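Local coordinates for protein glycogen synthase (Cyanobacterium sp. CLg1, PDB 6GNF) that belongs to the glycogen and starch synthase family of glycosyltransferases, a two-domain protein that here holds ADP and a glycan, at residues Glu360-Ala365 / Arg432-Gly437; Ala453-Leu458 / Met470-Met475; Pro351-Ile356 / Tyr426-Ser431. All coordinates share one frame; numbering follows the deposited sequence.

Interaction 1 of 3, residues Glu360-Ala365 / Arg432-Gly437; sequences ENQKGA and RFEPCG. With AC1 (4,6-dideoxy-4-{[(1S,4R,5S,6S)-4,5,6-trihydroxy-3-(hydroxymethyl)cyclohex-2-en-1-yl]amino}-alpha-D-glucopyranose), chain D; ADP (adenosine-5'-diphosphate), chain F.
Lys363 and Glu434 form a salt bridge beside the two bound ligands: Lys363 NZ lies 2.9 Å from Glu434 OE2, on its syn side and 23° out of the carboxylate plane. The second link, to Glu434 OE1, is weak. The same lysine nitrogen donates to ADP O3A (2.8 Å) and to ADP O1B, so it joins carboxylate to diphosphate. Glu434 OE2 in turn accepts from AC1 O3B at 2.6 Å, and the backbone N of Cys436 donates to that cyclitol oxygen, while Gly437 N reaches AC1 O4. Gln362, extended beyond CG (chi2 -177°), sends NE2 to AC1 O2B in a nearly straight bond of 3.0 Å. The Phe433 ring backs this glutamine. Gln362 CG sits over one face in a CH-pi contact, 3.6 Å from the ring centroid, and the amide stacks on the ring with 22° between planes. Asn202 and Arg358 bind Gln362 OE1, which helps fix the amide's rotation. Farther from the ligands, Arg432 N donates to Gln362 O at 2.8 Å. Arg432 NH1, with its partner in the guanidinium plane, meets a lone pair of Asn361 O at 2.8 Å, and Asp366 supplies this nitrogen with a salt bridge. Two loops that follow strands 352-356 and 426-429 thus build a ligand site facing the interdomain cleft, as in GT-B glycosyltransferases.

Interaction 2 of 3, residues Ala453-Leu458 / Met470-Met475; sequences APVGGL and MNKIPM
Pro454 CD sits over one face of the flat Met470-Asn471 peptide, above its oxygen (Pro454 CD to Met470 O 3.3 Å), while Pro454 CG lies beyond that oxygen, off to its outer side. The next carbonyl also borders the ring, with Asn471 O 3.5 Å from Pro454 CD, and Lys472 N lies near Pro454 CG. Pro454 is the centre of an inverse gamma turn, closed by a weak bond from Val455 N to Ala453 O. The turn opens the connection from strand 449-452 to helix 457-461, within a beta-alpha-beta unit whose other strand, 468-469, runs directly into Met470. No hydrogen bond crosses between 453-458 and 470-475, and the two segments meet by van der Waals contact. The strands leading into both are neighbours in the parallel sheet, where the backbone of Met470 bonds to that of Val452. Met470 carries the inner part of the contact. With CG beside its own backbone N (chi1 -54°) and the chain extended beyond, it brings SD to 3.8 Å from Ala453 N before continuing toward Leu428 and Pro430; Met495 of helix 485-503 also packs on it. At the solvent side, the end of the Lys472 side chain, NZ, only just approaches Val455 CG1 (4.5 Å). Deeper in, the methyl of Ala453 meets the branch of Ile473 that carries CD1, with Ala453 CB 4.2 Å from Ile473 CG1.

Interaction 3 of 3, residues Pro351-Ile356 / Tyr426-Ser431; sequences PLFGFI and YCLMPS. With ADP (adenosine-5'-diphosphate), chain F.
Phe353 and Tyr426 lie in an offset stack at the apolar heart of this strand pair, their ring centroids 4.9 Å apart and the planes at 23°. Tyr426 CD2 sits over one face of the Phe353 ring, displaced toward its rim, and Phe353 CD2 approaches Tyr426 CB to 3.5 Å. Both residues place CG beside the backbone N (chi1 -69° and -61°), which sends the two rings the same way from neighbouring strands. Leu428 CD1 adds to this cluster at Phe353 CD2, and Pro351 CB touches the edge of the tyrosine ring. Met499 and Ala502 of helix 485-503 cover the group. Phe355 presents the edge of its ring to Pro430 and to Leu428 O, beside Ile368 of helix 365-370. Behind the stacked rings the backbones pair as parallel strands. Tyr426 N bonds to Leu352 O at 3.0 Å, Gly354 N to Tyr426 O at 2.9 Å, and Leu428 N to Gly354 O at 2.9 Å. Beyond Leu428 the strands diverge, and a water takes over: it accepts from Ile356 N and donates to Leu428 O at 2.8 Å. There Ile356 CG2 comes within 3.6 Å of ADP C4, against the adenine. Aromatic packing and direct bonds therefore join these central strands of the Rossmann-like sheet at one end, while at the ligand end one bound water bridges the backbones where the strands have parted.

In the fold
All six segments belong to the part of the chain related to group 1 glycosyltransferases, around a parallel Rossmann-like sheet. Interaction 3 pairs two central strands, and the chain beyond each strand supplies a loop of interaction 1; both contacts touch ADP, and their centres are about 13 Å apart. Lys363 O packs on Phe355 CE2 at 3.7 Å between them. Interaction 2, its centre about 8 Å from that of interaction 1, backs the ligand site: a probable hydrogen bond joins Glu434 O to Gly457 N (3.0 Å), and another joins Arg432 NE to Pro474 O (3.2 Å). It meets interaction 3 through Ala453 N and Met429 O, also probably hydrogen-bonded, and through Met470 CE, 3.6 Å from Leu428 CD1.

Interaction 1 of 3, residues Glu360-Ala365 / Arg432-Gly437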
loop_
_atom_site.group_PDB
_atom_site.type_symbol
_atom_site.label_atom_id
_atom_site.label_comp_id
_atom_site.label_asym_id
_atom_site.label_seq_id
_atom_site.Cartn_x
_atom_site.Cartn_y
_atom_site.Cartn_z
ATOM N N GLU A 360 13.326 -2.154 0.133
ATOM C CA GLU A 360 13.029 -3.153 1.143
ATOM C C GLU A 360 12.920 -4.516 0.450
ATOM O O GLU A 360 12.699 -4.587 -0.754
ATOM C CB GLU A 360 11.724 -2.764 1.848
ATOM C CG GLU A 360 11.415 -3.554 3.145
ATOM C CD GLU A 360 10.171 -4.470 3.065
ATOM O OE1 GLU A 360 9.017 -3.986 3.168
ATOM O OE2 GLU A 360 10.369 -5.693 2.897
ATOM N N ASN A 361 13.064 -5.583 1.227
ATOM C CA ASN A 361 13.036 -6.942 0.683
ATOM C C ASN A 361 11.885 -7.201 -0.297
ATOM O O ASN A 361 12.074 -7.819 -1.340
ATOM C CB ASN A 361 12.966 -7.967 1.819
ATOM C CG ASN A 361 12.993 -9.400 1.309
ATOM O OD1 ASN A 361 13.999 -9.857 0.757
ATOM N ND2 ASN A 361 11.879 -10.100 1.443
ATOM N N GLN A 362 10.690 -6.749 0.051
ATOM C CA GLN A 362 9.515 -6.970 -0.781
ATOM C C GLN A 362 9.716 -6.610 -2.253
ATOM O O GLN A 362 9.263 -7.346 -3.133
ATOM C CB GLN A 362 8.308 -6.190 -0.246
ATOM C CG GLN A 362 7.062 -6.435 -1.083
ATOM C CD GLN A 362 5.871 -5.637 -0.649
ATOM O OE1 GLN A 362 5.799 -5.167 0.485
ATOM N NE2 GLN A 362 4.924 -5.454 -1.560
ATOM N N LYS A 363 10.382 -5.481 -2.514
ATOM C CA LYS A 363 10.449 -4.891 -3.864
ATOM C C LYS A 363 11.627 -5.342 -4.724
ATOM O O LYS A 363 11.634 -5.103 -5.927
ATOM C CB LYS A 363 10.460 -3.364 -3.762
ATOM C CG LYS A 363 9.249 -2.767 -3.053
ATOM C CD LYS A 363 7.987 -2.880 -3.887
ATOM C CE LYS A 363 6.773 -2.408 -3.107
ATOM N NZ LYS A 363 5.530 -2.423 -3.933
ATOM N N GLY A 364 12.622 -5.987 -4.121
ATOM C CA GLY A 364 13.731 -6.558 -4.879
ATOM C C GLY A 364 14.703 -5.562 -5.475
ATOM O O GLY A 364 15.375 -5.874 -6.461
ATOM N N ALA A 365 14.823 -4.387 -4.865
ATOM C CA ALA A 365 15.820 -3.402 -5.274
ATOM C C ALA A 365 17.232 -3.968 -5.135
ATOM O O ALA A 365 18.111 -3.693 -5.968
ATOM C CB ALA A 365 15.675 -2.127 -4.458
ATOM N N ARG A 432 9.259 -9.690 -4.596
ATOM C CA ARG A 432 9.214 -11.031 -4.019
ATOM C C ARG A 432 7.794 -11.418 -3.616
ATOM O O ARG A 432 7.448 -12.592 -3.604
ATOM C CB ARG A 432 10.153 -11.127 -2.817
ATOM C CG ARG A 432 11.622 -10.999 -3.195
ATOM C CD ARG A 432 12.533 -11.252 -2.009
ATOM N NE ARG A 432 13.940 -11.347 -2.416
ATOM C CZ ARG A 432 14.808 -10.335 -2.476
ATOM N NH1 ARG A 432 14.452 -9.100 -2.154
ATOM N NH2 ARG A 432 16.053 -10.565 -2.867
ATOM N N PHE A 433 6.995 -10.435 -3.227
ATOM C CA PHE A 433 5.548 -10.597 -3.105
ATOM C C PHE A 433 4.915 -9.230 -3.360
ATOM O O PHE A 433 5.544 -8.194 -3.104
ATOM C CB PHE A 433 5.165 -11.151 -1.731
ATOM C CG PHE A 433 5.688 -10.336 -0.584
ATOM C CD1 PHE A 433 6.975 -10.535 -0.103
ATOM C CD2 PHE A 433 4.895 -9.362 0.015
ATOM C CE1 PHE A 433 7.463 -9.785 0.956
ATOM C CE2 PHE A 433 5.376 -8.605 1.073
ATOM C CZ PHE A 433 6.665 -8.815 1.540
ATOM N N GLU A 434 3.691 -9.215 -3.884
ATOM C CA GLU A 434 3.050 -7.969 -4.275
ATOM C C GLU A 434 1.536 -8.112 -4.284
ATOM O O GLU A 434 0.966 -8.582 -5.265
ATOM C CB GLU A 434 3.553 -7.521 -5.651
ATOM C CG GLU A 434 3.297 -6.053 -5.949
ATOM C CD GLU A 434 4.095 -5.142 -5.049
ATOM O OE1 GLU A 434 5.329 -5.097 -5.234
ATOM O OE2 GLU A 434 3.497 -4.473 -4.173
ATOM N N PRO A 435 0.873 -7.722 -3.182
ATOM C CA PRO A 435 -0.575 -7.805 -3.096
ATOM C C PRO A 435 -1.307 -7.253 -4.320
ATOM O O PRO A 435 -2.211 -7.903 -4.847
ATOM C CB PRO A 435 -0.886 -6.998 -1.828
ATOM C CG PRO A 435 0.279 -7.285 -0.957
ATOM C CD PRO A 435 1.463 -7.357 -1.885
ATOM N N CYS A 436 -0.905 -6.080 -4.794
ATOM C CA CYS A 436 -1.408 -5.568 -6.066
ATOM C C CYS A 436 -0.334 -4.833 -6.842
ATOM O O CYS A 436 0.011 -5.228 -7.955
ATOM C CB CYS A 436 -2.613 -4.649 -5.864
ATOM S SG CYS A 436 -3.359 -4.097 -7.416
ATOM N N GLY A 437 0.201 -3.770 -6.245
ATOM C CA GLY A 437 1.164 -2.910 -6.913
ATOM C C GLY A 437 0.439 -1.776 -7.607
ATOM O O GLY A 437 -0.659 -1.970 -8.124
HETATM C C1 AC1 D . 1.944 0.197 4.809
HETATM O O2 AC1 D . 0.150 -1.229 5.634
HETATM C C2 AC1 D . 0.653 -0.549 4.467
HETATM C C4A AC1 D . -0.566 -2.687 -2.457
HETATM C C3 AC1 D . 0.854 -1.533 3.313
HETATM O O3 AC1 D . -0.438 -2.032 2.956
HETATM C C4 AC1 D . 1.548 -0.865 2.104
HETATM N N4A AC1 D . 1.769 -1.759 0.943
HETATM C C5 AC1 D . 2.864 -0.265 2.622
HETATM O O5 AC1 D . 2.580 0.713 3.631
HETATM C C6 AC1 D . 3.679 0.423 1.538
HETATM C C1B AC1 D . 0.730 -2.503 0.227
HETATM C C2B AC1 D . 1.252 -3.436 -0.905
HETATM O O2B AC1 D . 2.672 -3.537 -0.956
HETATM C C3B AC1 D . 0.882 -3.053 -2.321
HETATM O O3B AC1 D . 1.119 -4.166 -3.182
HETATM O O4 AC1 D . -0.723 -2.153 -3.776
HETATM C C5B AC1 D . -0.962 -1.670 -1.418
HETATM C C7B AC1 D . -0.350 -1.563 -0.250
HETATM C C6B AC1 D . -2.129 -0.779 -1.704
HETATM O O6B AC1 D . -3.255 -1.630 -1.927
HETATM P PB ADP F . 3.835 -0.177 -1.869
HETATM O O1B ADP F . 3.994 -1.653 -1.611
HETATM O O2B ADP F . 2.461 0.343 -1.551
HETATM O O3B ADP F . 4.979 0.652 -1.349
HETATM P PA ADP F . 2.793 0.356 -4.504
HETATM O O1A ADP F . 1.454 -0.276 -4.149
HETATM O O2A ADP F . 3.378 0.210 -5.903
HETATM O O3A ADP F . 3.959 -0.108 -3.478
HETATM O "O5'" ADP F . 2.716 1.937 -4.175
HETATM C "C5'" ADP F . 3.896 2.714 -3.943
HETATM C "C4'" ADP F . 3.637 4.122 -4.466
HETATM O "O4'" ADP F . 4.626 5.053 -4.022
HETATM C "C3'" ADP F . 3.677 4.141 -5.979
HETATM O "O3'" ADP F . 2.586 4.948 -6.434
HETATM C "C2'" ADP F . 5.025 4.736 -6.321
HETATM O "O2'" ADP F . 4.898 5.506 -7.512
HETATM C "C1'" ADP F . 5.370 5.593 -5.116
HETATM N N9 ADP F . 6.801 5.623 -4.707
HETATM C C8 ADP F . 7.488 4.636 -4.094
HETATM N N7 ADP F . 8.769 5.015 -3.832
HETATM C C5 ADP F . 8.909 6.279 -4.270
HETATM C C6 ADP F . 9.987 7.288 -4.313
HETATM N N6 ADP F . 11.213 7.022 -3.821
HETATM N N1 ADP F . 9.714 8.490 -4.864
HETATM C C2 ADP F . 8.506 8.790 -5.369
HETATM N N3 ADP F . 7.482 7.917 -5.360
HETATM C C4 ADP F . 7.611 6.675 -4.835
#

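Interaction 2 of 3, residues Ala453-Leu458 / Met470-Met475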
loop_
_atom_site.group_PDB
_atom_site.type_symbol
_atom_site.label_atom_id
_atom_site.label_comp_id
_atom_site.label_asym_id
_atom_site.label_seq_id
_atom_site.Cartn_x
_atom_site.Cartn_y
_atom_site.Cartn_z
ATOM N N ALA A 453 7.564 -9.350 -11.635
ATOM C CA ALA A 453 7.628 -10.667 -11.021
ATOM C C ALA A 453 6.254 -11.340 -11.084
ATOM O O ALA A 453 5.228 -10.670 -10.969
ATOM C CB ALA A 453 8.085 -10.562 -9.577
ATOM N N PRO A 454 6.233 -12.670 -11.241
ATOM C CA PRO A 454 4.980 -13.413 -11.330
ATOM C C PRO A 454 4.390 -13.708 -9.952
ATOM O O PRO A 454 4.289 -14.859 -9.556
ATOM C CB PRO A 454 5.418 -14.704 -12.028
ATOM C CG PRO A 454 6.797 -14.940 -11.503
ATOM C CD PRO A 454 7.405 -13.569 -11.323
ATOM N N VAL A 455 3.981 -12.669 -9.231
ATOM C CA VAL A 455 3.415 -12.835 -7.887
ATOM C C VAL A 455 2.252 -11.879 -7.665
ATOM O O VAL A 455 2.221 -10.783 -8.224
ATOM C CB VAL A 455 4.481 -12.631 -6.786
ATOM C CG1 VAL A 455 5.561 -13.707 -6.871
ATOM C CG2 VAL A 455 5.112 -11.242 -6.878
ATOM N N GLY A 456 1.288 -12.323 -6.863
ATOM C CA GLY A 456 0.163 -11.491 -6.439
ATOM C C GLY A 456 -0.548 -10.812 -7.589
ATOM O O GLY A 456 -0.752 -11.417 -8.639
ATOM N N GLY A 457 -0.913 -9.551 -7.397
ATOM C CA GLY A 457 -1.686 -8.808 -8.383
ATOM C C GLY A 457 -0.939 -8.403 -9.638
ATOM O O GLY A 457 -1.553 -7.921 -10.593
ATOM N N LEU A 458 0.375 -8.616 -9.666
ATOM C CA LEU A 458 1.147 -8.380 -10.884
ATOM C C LEU A 458 0.731 -9.371 -11.967
ATOM O O LEU A 458 0.703 -9.033 -13.149
ATOM C CB LEU A 458 2.648 -8.475 -10.613
ATOM C CG LEU A 458 3.208 -7.454 -9.618
ATOM C CD1 LEU A 458 4.666 -7.760 -9.287
ATOM C CD2 LEU A 458 3.064 -6.038 -10.142
ATOM N N MET A 470 8.766 -12.061 -15.281
ATOM C CA MET A 470 10.050 -12.649 -14.930
ATOM C C MET A 470 9.816 -14.062 -14.406
ATOM O O MET A 470 8.677 -14.508 -14.260
ATOM C CB MET A 470 10.693 -11.877 -13.778
ATOM C CG MET A 470 10.851 -10.389 -13.975
ATOM S SD MET A 470 11.307 -9.607 -12.422
ATOM C CE MET A 470 11.400 -7.908 -12.979
ATOM N N ASN A 471 10.901 -14.750 -14.074
ATOM C CA ASN A 471 10.791 -15.919 -13.219
ATOM C C ASN A 471 10.669 -15.431 -11.779
ATOM O O ASN A 471 10.877 -14.251 -11.496
ATOM C CB ASN A 471 11.996 -16.847 -13.388
ATOM C CG ASN A 471 12.011 -17.554 -14.731
ATOM O OD1 ASN A 471 10.984 -17.688 -15.388
ATOM N ND2 ASN A 471 13.182 -18.040 -15.128
ATOM N N LYS A 472 10.316 -16.337 -10.878
ATOM C CA LYS A 472 10.083 -16.001 -9.473
ATOM C C LYS A 472 11.348 -15.482 -8.791
ATOM O O LYS A 472 12.415 -16.049 -8.955
ATOM C CB LYS A 472 9.575 -17.243 -8.736
ATOM C CG LYS A 472 9.164 -17.008 -7.298
ATOM C CD LYS A 472 8.874 -18.329 -6.603
ATOM C CE LYS A 472 8.542 -18.121 -5.138
ATOM N NZ LYS A 472 7.272 -17.357 -4.961
ATOM N N ILE A 473 11.214 -14.408 -8.024
ATOM C CA ILE A 473 12.321 -13.873 -7.235
ATOM C C ILE A 473 12.254 -14.540 -5.866
ATOM O O ILE A 473 11.319 -14.292 -5.117
ATOM C CB ILE A 473 12.228 -12.337 -7.066
ATOM C CG1 ILE A 473 11.982 -11.640 -8.415
ATOM C CG2 ILE A 473 13.489 -11.793 -6.402
ATOM C CD1 ILE A 473 13.058 -11.857 -9.458
ATOM N N PRO A 474 13.235 -15.395 -5.541
ATOM C CA PRO A 474 13.078 -16.218 -4.341
ATOM C C PRO A 474 13.163 -15.421 -3.045
ATOM O O PRO A 474 13.928 -14.462 -2.956
ATOM C CB PRO A 474 14.222 -17.227 -4.447
ATOM C CG PRO A 474 15.243 -16.579 -5.315
ATOM C CD PRO A 474 14.529 -15.614 -6.213
ATOM N N MET A 475 12.358 -15.825 -2.063
ATOM C CA MET A 475 12.328 -15.190 -0.750
ATOM C C MET A 475 13.501 -15.675 0.091
ATOM O O MET A 475 14.035 -16.745 -0.167
ATOM C CB MET A 475 11.022 -15.539 -0.025
ATOM C CG MET A 475 9.807 -14.761 -0.492
ATOM S SD MET A 475 9.728 -13.108 0.234
ATOM C CE MET A 475 9.166 -13.453 1.894
#

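Interaction 3 of 3, residues Pro351-Ile356 / Tyr426-Ser431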
loop_
_atom_site.group_PDB
_atom_site.type_symbol
_atom_site.label_atom_id
_atom_site.label_comp_id
_atom_site.label_asym_id
_atom_site.label_seq_id
_atom_site.Cartn_x
_atom_site.Cartn_y
_atom_site.Cartn_z
ATOM N N PRO A 351 17.034 0.905 -25.030
ATOM C CA PRO A 351 15.888 0.601 -24.167
ATOM C C PRO A 351 16.181 0.936 -22.709
ATOM O O PRO A 351 17.244 0.581 -22.203
ATOM C CB PRO A 351 15.690 -0.908 -24.351
ATOM C CG PRO A 351 17.017 -1.423 -24.784
ATOM C CD PRO A 351 17.658 -0.318 -25.571
ATOM N N LEU A 352 15.239 1.608 -22.051
ATOM C CA LEU A 352 15.436 2.073 -20.684
ATOM C C LEU A 352 14.448 1.418 -19.727
ATOM O O LEU A 352 13.248 1.409 -19.980
ATOM C CB LEU A 352 15.295 3.595 -20.621
ATOM C CG LEU A 352 15.798 4.259 -19.332
ATOM C CD1 LEU A 352 16.352 5.642 -19.618
ATOM C CD2 LEU A 352 14.716 4.357 -18.271
ATOM N N PHE A 353 14.977 0.878 -18.629
ATOM C CA PHE A 353 14.185 0.272 -17.555
ATOM C C PHE A 353 14.152 1.195 -16.341
ATOM O O PHE A 353 15.180 1.732 -15.938
ATOM C CB PHE A 353 14.803 -1.059 -17.125
ATOM C CG PHE A 353 14.698 -2.144 -18.155
ATOM C CD1 PHE A 353 15.643 -2.259 -19.158
ATOM C CD2 PHE A 353 13.661 -3.067 -18.105
ATOM C CE1 PHE A 353 15.553 -3.268 -20.104
ATOM C CE2 PHE A 353 13.561 -4.077 -19.048
ATOM C CZ PHE A 353 14.509 -4.180 -20.050
ATOM N N GLY A 354 12.974 1.371 -15.753
ATOM C CA GLY A 354 12.812 2.230 -14.583
ATOM C C GLY A 354 12.232 1.493 -13.387
ATOM O O GLY A 354 11.263 0.744 -13.519
ATOM N N PHE A 355 12.827 1.710 -12.215
ATOM C CA PHE A 355 12.309 1.166 -10.961
ATOM C C PHE A 355 11.976 2.303 -10.006
ATOM O O PHE A 355 12.755 3.239 -9.840
ATOM C CB PHE A 355 13.331 0.225 -10.312
ATOM C CG PHE A 355 12.970 -0.185 -8.908
ATOM C CD1 PHE A 355 13.302 0.617 -7.825
ATOM C CD2 PHE A 355 12.295 -1.377 -8.668
ATOM C CE1 PHE A 355 12.965 0.247 -6.532
ATOM C CE2 PHE A 355 11.966 -1.758 -7.380
ATOM C CZ PHE A 355 12.300 -0.942 -6.310
ATOM N N ILE A 356 10.809 2.227 -9.388
ATOM C CA ILE A 356 10.432 3.168 -8.347
ATOM C C ILE A 356 9.838 2.370 -7.204
ATOM O O ILE A 356 8.840 1.688 -7.389
ATOM C CB ILE A 356 9.381 4.184 -8.830
ATOM C CG1 ILE A 356 9.805 4.824 -10.155
ATOM C CG2 ILE A 356 9.173 5.260 -7.773
ATOM C CD1 ILE A 356 8.697 5.600 -10.833
ATOM N N TYR A 426 10.318 0.629 -20.103
ATOM C CA TYR A 426 9.862 -0.479 -19.283
ATOM C C TYR A 426 9.791 -0.099 -17.803
ATOM O O TYR A 426 10.642 0.628 -17.298
ATOM C CB TYR A 426 10.794 -1.673 -19.482
ATOM C CG TYR A 426 10.826 -2.177 -20.909
ATOM C CD1 TYR A 426 9.754 -2.886 -21.435
ATOM C CD2 TYR A 426 11.917 -1.930 -21.736
ATOM C CE1 TYR A 426 9.768 -3.346 -22.743
ATOM C CE2 TYR A 426 11.944 -2.383 -23.049
ATOM C CZ TYR A 426 10.870 -3.094 -23.551
ATOM O OH TYR A 426 10.901 -3.555 -24.859
ATOM N N CYS A 427 8.773 -0.617 -17.123
ATOM C CA CYS A 427 8.613 -0.466 -15.679
ATOM C C CYS A 427 8.996 -1.780 -14.996
ATOM O O CYS A 427 8.298 -2.782 -15.117
ATOM C CB CYS A 427 7.171 -0.095 -15.358
ATOM S SG CYS A 427 6.779 -0.119 -13.608
ATOM N N LEU A 428 10.107 -1.758 -14.269
ATOM C CA LEU A 428 10.731 -2.963 -13.737
ATOM C C LEU A 428 10.368 -3.175 -12.271
ATOM O O LEU A 428 10.709 -2.345 -11.422
ATOM C CB LEU A 428 12.244 -2.830 -13.885
ATOM C CG LEU A 428 13.138 -4.033 -13.605
ATOM C CD1 LEU A 428 12.935 -5.105 -14.657
ATOM C CD2 LEU A 428 14.596 -3.596 -13.574
ATOM N N MET A 429 9.651 -4.267 -11.982
ATOM C CA MET A 429 9.204 -4.583 -10.621
ATOM C C MET A 429 9.538 -6.025 -10.225
ATOM O O MET A 429 8.681 -6.909 -10.299
ATOM C CB MET A 429 7.695 -4.374 -10.503
ATOM C CG MET A 429 7.229 -2.977 -10.882
ATOM S SD MET A 429 5.449 -2.800 -10.706
ATOM C CE MET A 429 5.272 -2.891 -8.937
ATOM N N PRO A 430 10.768 -6.260 -9.740
ATOM C CA PRO A 430 11.191 -7.588 -9.305
ATOM C C PRO A 430 10.747 -7.902 -7.875
ATOM O O PRO A 430 11.574 -8.239 -7.022
ATOM C CB PRO A 430 12.714 -7.495 -9.398
ATOM C CG PRO A 430 13.001 -6.079 -9.047
ATOM C CD PRO A 430 11.858 -5.276 -9.610
ATOM N N SER A 431 9.446 -7.792 -7.623
ATOM C CA SER A 431 8.909 -7.984 -6.286
ATOM C C SER A 431 8.961 -9.452 -5.870
ATOM O O SER A 431 8.730 -10.342 -6.680
ATOM C CB SER A 431 7.463 -7.480 -6.208
ATOM O OG SER A 431 7.391 -6.105 -6.547
HETATM P PB ADP F . 3.835 -0.177 -1.869
HETATM O O1B ADP F . 3.994 -1.653 -1.611
HETATM O O2B ADP F . 2.461 0.343 -1.551
HETATM O O3B ADP F . 4.979 0.652 -1.349
HETATM P PA ADP F . 2.793 0.356 -4.504
HETATM O O1A ADP F . 1.454 -0.276 -4.149
HETATM O O2A ADP F . 3.378 0.210 -5.903
HETATM O O3A ADP F . 3.959 -0.108 -3.478
HETATM O "O5'" ADP F . 2.716 1.937 -4.175
HETATM C "C5'" ADP F . 3.896 2.714 -3.943
HETATM C "C4'" ADP F . 3.637 4.122 -4.466
HETATM O "O4'" ADP F . 4.626 5.053 -4.022
HETATM C "C3'" ADP F . 3.677 4.141 -5.979
HETATM O "O3'" ADP F . 2.586 4.948 -6.434
HETATM C "C2'" ADP F . 5.025 4.736 -6.321
HETATM O "O2'" ADP F . 4.898 5.506 -7.512
HETATM C "C1'" ADP F . 5.370 5.593 -5.116
HETATM N N9 ADP F . 6.801 5.623 -4.707
HETATM C C8 ADP F . 7.488 4.636 -4.094
HETATM N N7 ADP F . 8.769 5.015 -3.832
HETATM C C5 ADP F . 8.909 6.279 -4.270
HETATM C C6 ADP F . 9.987 7.288 -4.313
HETATM N N6 ADP F . 11.213 7.022 -3.821
HETATM N N1 ADP F . 9.714 8.490 -4.864
HETATM C C2 ADP F . 8.506 8.790 -5.369
HETATM N N3 ADP F . 7.482 7.917 -5.360
HETATM C C4 ADP F . 7.611 6.675 -4.835
HETATM O O HOH W 1 9.344 -0.218 -10.143
#